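Local coordinates for vesicular integral-membrane protein VIP36 (Canis lupus familiaris, PDB 2DUR) that acts, through this lumenal domain, as a calcium-dependent lectin of the early secretory pathway, binding high-mannose glycans and helping to transport and sort the glycoproteins that carry them, at residues P98-K103 with F112-P117; G84-Y89 with G206-T211. All blocks are in the same frame, centred on the assembly; numbering follows the deposited sequence.

Interaction 1: residues P98-K103 with F112-P117; sequences PVFGSK and FLDTYP. With CA (calcium ion), chain E.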
# COMPACT_ATOMS: atom_id res chain seq x y z
N PRO A 98 -6.35 -5.71 -12.28
CA PRO A 98 -5.38 -6.80 -12.21
C PRO A 98 -4.17 -6.54 -11.31
O PRO A 98 -3.32 -7.42 -11.14
CB PRO A 98 -4.92 -6.92 -13.67
CG PRO A 98 -4.96 -5.47 -14.18
CD PRO A 98 -6.19 -4.89 -13.50
N VAL A 99 -4.07 -5.32 -10.78
CA VAL A 99 -2.90 -4.96 -9.98
C VAL A 99 -3.22 -5.20 -8.49
O VAL A 99 -3.74 -4.31 -7.81
CB VAL A 99 -2.41 -3.53 -10.24
CG1 VAL A 99 -1.06 -3.35 -9.57
CG2 VAL A 99 -2.24 -3.28 -11.75
N PHE A 100 -2.96 -6.42 -8.04
CA PHE A 100 -3.39 -6.84 -6.70
C PHE A 100 -4.80 -6.37 -6.37
O PHE A 100 -5.08 -5.90 -5.26
CB PHE A 100 -2.37 -6.35 -5.66
CG PHE A 100 -0.98 -6.80 -5.96
CD1 PHE A 100 -0.56 -8.09 -5.64
CD2 PHE A 100 -0.10 -5.95 -6.66
CE1 PHE A 100 0.72 -8.53 -5.95
CE2 PHE A 100 1.18 -6.39 -6.98
CZ PHE A 100 1.61 -7.67 -6.63
N GLY A 101 -5.72 -6.53 -7.32
CA GLY A 101 -7.11 -6.20 -7.07
C GLY A 101 -7.59 -4.85 -7.51
O GLY A 101 -8.80 -4.64 -7.53
N SER A 102 -6.69 -3.92 -7.88
CA SER A 102 -7.04 -2.56 -8.25
C SER A 102 -6.59 -2.22 -9.70
O SER A 102 -5.86 -3.01 -10.33
CB SER A 102 -6.39 -1.58 -7.27
OG SER A 102 -6.83 -0.25 -7.46
N LYS A 103 -7.00 -1.07 -10.19
CA LYS A 103 -6.80 -0.69 -11.61
C LYS A 103 -5.33 -0.54 -11.97
O LYS A 103 -4.50 -0.12 -11.15
CB LYS A 103 -7.57 0.60 -11.97
CG LYS A 103 -6.98 1.87 -11.42
CD LYS A 103 -7.81 3.15 -11.70
CE LYS A 103 -7.95 3.45 -13.19
NZ LYS A 103 -6.70 3.87 -13.88
N PHE A 112 3.81 -2.40 -3.43
CA PHE A 112 3.35 -3.77 -3.65
C PHE A 112 4.05 -4.70 -2.68
O PHE A 112 5.26 -4.65 -2.55
CB PHE A 112 3.75 -4.23 -5.06
CG PHE A 112 3.19 -3.37 -6.16
CD1 PHE A 112 1.84 -3.02 -6.19
CD2 PHE A 112 4.04 -2.91 -7.15
CE1 PHE A 112 1.33 -2.24 -7.24
CE2 PHE A 112 3.54 -2.17 -8.22
CZ PHE A 112 2.20 -1.81 -8.25
N LEU A 113 3.29 -5.62 -2.08
CA LEU A 113 3.84 -6.68 -1.22
C LEU A 113 3.51 -7.97 -1.99
O LEU A 113 2.41 -8.52 -1.86
CB LEU A 113 3.15 -6.66 0.15
CG LEU A 113 3.54 -5.52 1.09
CD1 LEU A 113 2.85 -4.25 0.67
CD2 LEU A 113 3.13 -5.87 2.52
N ASP A 114 4.44 -8.39 -2.84
CA ASP A 114 4.21 -9.46 -3.83
C ASP A 114 4.76 -10.77 -3.26
O ASP A 114 5.94 -10.85 -2.96
CB ASP A 114 4.94 -9.06 -5.13
CG ASP A 114 4.67 -10.02 -6.30
OD1 ASP A 114 5.00 -9.67 -7.47
OD2 ASP A 114 4.12 -11.11 -6.06
N THR A 115 3.91 -11.79 -3.13
CA THR A 115 4.30 -13.03 -2.49
C THR A 115 4.57 -14.19 -3.45
O THR A 115 4.95 -15.27 -3.02
CB THR A 115 3.21 -13.52 -1.52
OG1 THR A 115 2.02 -13.74 -2.26
CG2 THR A 115 2.92 -12.50 -0.39
N TYR A 116 4.36 -13.99 -4.75
CA TYR A 116 4.50 -15.07 -5.71
C TYR A 116 5.37 -14.66 -6.91
O TYR A 116 5.00 -13.70 -7.59
CB TYR A 116 3.12 -15.52 -6.21
CG TYR A 116 3.21 -16.60 -7.24
CD1 TYR A 116 3.73 -17.86 -6.91
CD2 TYR A 116 2.80 -16.37 -8.56
CE1 TYR A 116 3.83 -18.85 -7.87
CE2 TYR A 116 2.89 -17.38 -9.53
CZ TYR A 116 3.43 -18.61 -9.17
OH TYR A 116 3.53 -19.61 -10.11
N PRO A 117 6.49 -15.36 -7.17
CA PRO A 117 7.30 -14.98 -8.35
C PRO A 117 6.68 -15.47 -9.65
O PRO A 117 6.82 -16.65 -10.00
CB PRO A 117 8.66 -15.64 -8.10
CG PRO A 117 8.38 -16.78 -7.15
CD PRO A 117 7.10 -16.48 -6.41
CA CA E . 4.01 -11.74 -8.47
O HOH W 1 1.85 -12.20 -7.44
O HOH W 2 3.06 -9.99 -9.89
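Phe100 and Phe112 make the nearest approach of the two backbones, CA to CA 8.0 Å, the first on a type I' turn from Val99 to Ser102, the second on strand 109-114, so the contact is made mainly by side chains. Phe100, with positive backbone angles, and Gly101 occupy the turn's two central positions; glycine suits the second because a side chain there would collide with the carbonyl O of Phe100. The two phenyl rings meet obliquely, planes at 36°, with Phe100 CE2 3.5 Å from Phe112 CD1. Val99, a compact apolar residue, sets its CG1 branch 3.5 Å from Phe112 CE1. In this L-type lectin domain, strand 109-114 ends at the calcium site. Asp114 holds the ion through both carboxylate oxygens, and the carbonyl of Tyr116, two waters, Asn118 and Asp145 complete the shell. With its side chain swung anti to the backbone N (chi1 -174°), Asp114 puts CG at the in-plane edge of the Phe100 ring, 3.9 Å from Phe100 CZ. Asp114 OD2 also accepts from Tyr116 N at 3.2 Å, on the anti side and 30° out of the carboxylate plane, an Asx turn that probably helps hold Tyr116 O close to the ion.

Interaction 2: residues G84-Y89 with G206-T211; sequences GIALWY and GASAGT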
# COMPACT_ATOMS: atom_id res chain seq x y z
N GLY A 84 -0.66 -11.27 -3.26
CA GLY A 84 -0.13 -10.17 -2.46
C GLY A 84 -1.08 -9.01 -2.23
O GLY A 84 -2.25 -9.04 -2.61
N ILE A 85 -0.54 -7.97 -1.60
CA ILE A 85 -1.27 -6.77 -1.24
C ILE A 85 -0.66 -5.58 -1.97
O ILE A 85 0.57 -5.55 -2.15
CB ILE A 85 -1.16 -6.51 0.32
CG1 ILE A 85 -2.00 -7.55 1.08
CG2 ILE A 85 -1.56 -5.07 0.68
CD1 ILE A 85 -1.76 -7.52 2.62
N ALA A 86 -1.49 -4.61 -2.34
CA ALA A 86 -1.01 -3.27 -2.79
C ALA A 86 -1.57 -2.20 -1.87
O ALA A 86 -2.73 -2.28 -1.46
CB ALA A 86 -1.45 -2.99 -4.23
N LEU A 87 -0.73 -1.23 -1.52
CA LEU A 87 -1.12 -0.04 -0.80
C LEU A 87 -1.06 1.10 -1.79
O LEU A 87 -0.11 1.18 -2.55
CB LEU A 87 -0.14 0.24 0.34
CG LEU A 87 -0.02 -0.93 1.31
CD1 LEU A 87 1.06 -0.64 2.35
CD2 LEU A 87 -1.37 -1.22 1.99
N TRP A 88 -2.05 1.99 -1.74
CA TRP A 88 -2.23 2.99 -2.75
C TRP A 88 -2.30 4.39 -2.18
O TRP A 88 -2.91 4.62 -1.13
CB TRP A 88 -3.55 2.73 -3.49
CG TRP A 88 -3.60 1.40 -4.13
CD1 TRP A 88 -4.25 0.29 -3.66
CD2 TRP A 88 -2.99 1.02 -5.37
NE1 TRP A 88 -4.06 -0.78 -4.53
CE2 TRP A 88 -3.33 -0.34 -5.61
CE3 TRP A 88 -2.20 1.71 -6.32
CZ2 TRP A 88 -2.88 -1.04 -6.74
CZ3 TRP A 88 -1.79 1.02 -7.48
CH2 TRP A 88 -2.14 -0.34 -7.68
N TYR A 89 -1.71 5.32 -2.92
CA TYR A 89 -1.99 6.74 -2.76
C TYR A 89 -2.20 7.28 -4.17
O TYR A 89 -1.24 7.55 -4.91
CB TYR A 89 -0.84 7.42 -2.02
CG TYR A 89 -0.99 8.92 -1.91
CD1 TYR A 89 -1.86 9.47 -0.98
CD2 TYR A 89 -0.26 9.78 -2.74
CE1 TYR A 89 -2.02 10.85 -0.87
CE2 TYR A 89 -0.41 11.19 -2.64
CZ TYR A 89 -1.28 11.70 -1.69
OH TYR A 89 -1.42 13.08 -1.58
N GLY A 206 -5.63 3.83 -0.16
CA GLY A 206 -6.38 2.58 -0.36
C GLY A 206 -5.50 1.37 -0.13
O GLY A 206 -4.27 1.47 -0.02
N ALA A 207 -6.12 0.19 -0.02
CA ALA A 207 -5.36 -1.05 0.06
C ALA A 207 -6.17 -2.08 -0.72
O ALA A 207 -7.41 -2.01 -0.72
CB ALA A 207 -5.16 -1.53 1.52
N SER A 208 -5.47 -3.00 -1.37
CA SER A 208 -6.14 -4.05 -2.11
C SER A 208 -5.33 -5.32 -2.11
O SER A 208 -4.14 -5.36 -1.76
CB SER A 208 -6.44 -3.57 -3.55
OG SER A 208 -5.22 -3.35 -4.26
N ALA A 209 -5.99 -6.41 -2.48
CA ALA A 209 -5.28 -7.67 -2.62
C ALA A 209 -5.94 -8.51 -3.67
O ALA A 209 -7.11 -8.31 -3.98
CB ALA A 209 -5.25 -8.44 -1.29
N GLY A 210 -5.16 -9.43 -4.23
CA GLY A 210 -5.70 -10.32 -5.24
C GLY A 210 -5.18 -11.73 -5.02
O GLY A 210 -4.10 -11.94 -4.48
N THR A 211 -6.00 -12.70 -5.45
CA THR A 211 -5.63 -14.12 -5.54
C THR A 211 -6.01 -14.56 -6.96
O THR A 211 -6.95 -14.01 -7.54
CB THR A 211 -6.40 -15.00 -4.49
OG1 THR A 211 -7.81 -14.87 -4.69
CG2 THR A 211 -6.06 -14.52 -3.07
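Trp88 lays its indole along the neighbouring strand, with its edge toward the backbone of Gly206 and the side chain of Ser208, where Trp88 NE1 donates to Ser208 OG at 2.8 Å. The bond is almost straight (173°), and the oxygen lies only 3° from the ring plane, which should restrain the indole's rotation. Ser208 OG, placed between its own backbone N and carbonyl carbon (chi1 65°), is directed to the indole; the same hydroxyl also bonds to the carbonyl O of Phe100, so a small two-way polar group suits this buried place. Gly206 has no side chain, and its backbone comes close to Trp88, its C in plane at the ring edge. Beneath these groups the strands run antiparallel, adjacent members of the seven-stranded sheet in the legume-lectin-like beta sandwich. Ala86 and Ser208 form a hydrogen-bonded pair, Ala86 N to Ser208 O and Ser208 N to Ala86 O both 2.8 Å. Trp88 and Gly206 repeat the pattern, whereas Gly210 N to Gly84 O, at 3.4 Å, is weak. On the opposite face, in the non-hydrogen-bonded pairs, small alanines sit beside larger residues: Leu87 CD2 packs 3.8 Å from Ala207 CB, and Ile85 CG1 4.1 Å from Ala209 CB. Ile85 and Ala209 also touch His218 of the other sheet.

Interaction 1 lies within the stretch of chain between the two strands of interaction 2: strand 84-90 comes first, then the 98-103 turn, strand 109-114, and much later strand 204-211. Their centres are about 7 Å apart. Strands 204-211, 84-90 and 109-114 are successive neighbours in one antiparallel sheet, and Leu113 N, 2.7 Å from Ile85 O, joins the two contacts through the backbone. The 98-103 turn packs against all three strands, touching Ala86, Phe112 and Ser208. Toward one end of the sheet, strand 109-114 runs into the calcium site and strand 204-211 into the mannose pocket at Thr211, so the shared framework brings metal and glycan sites together.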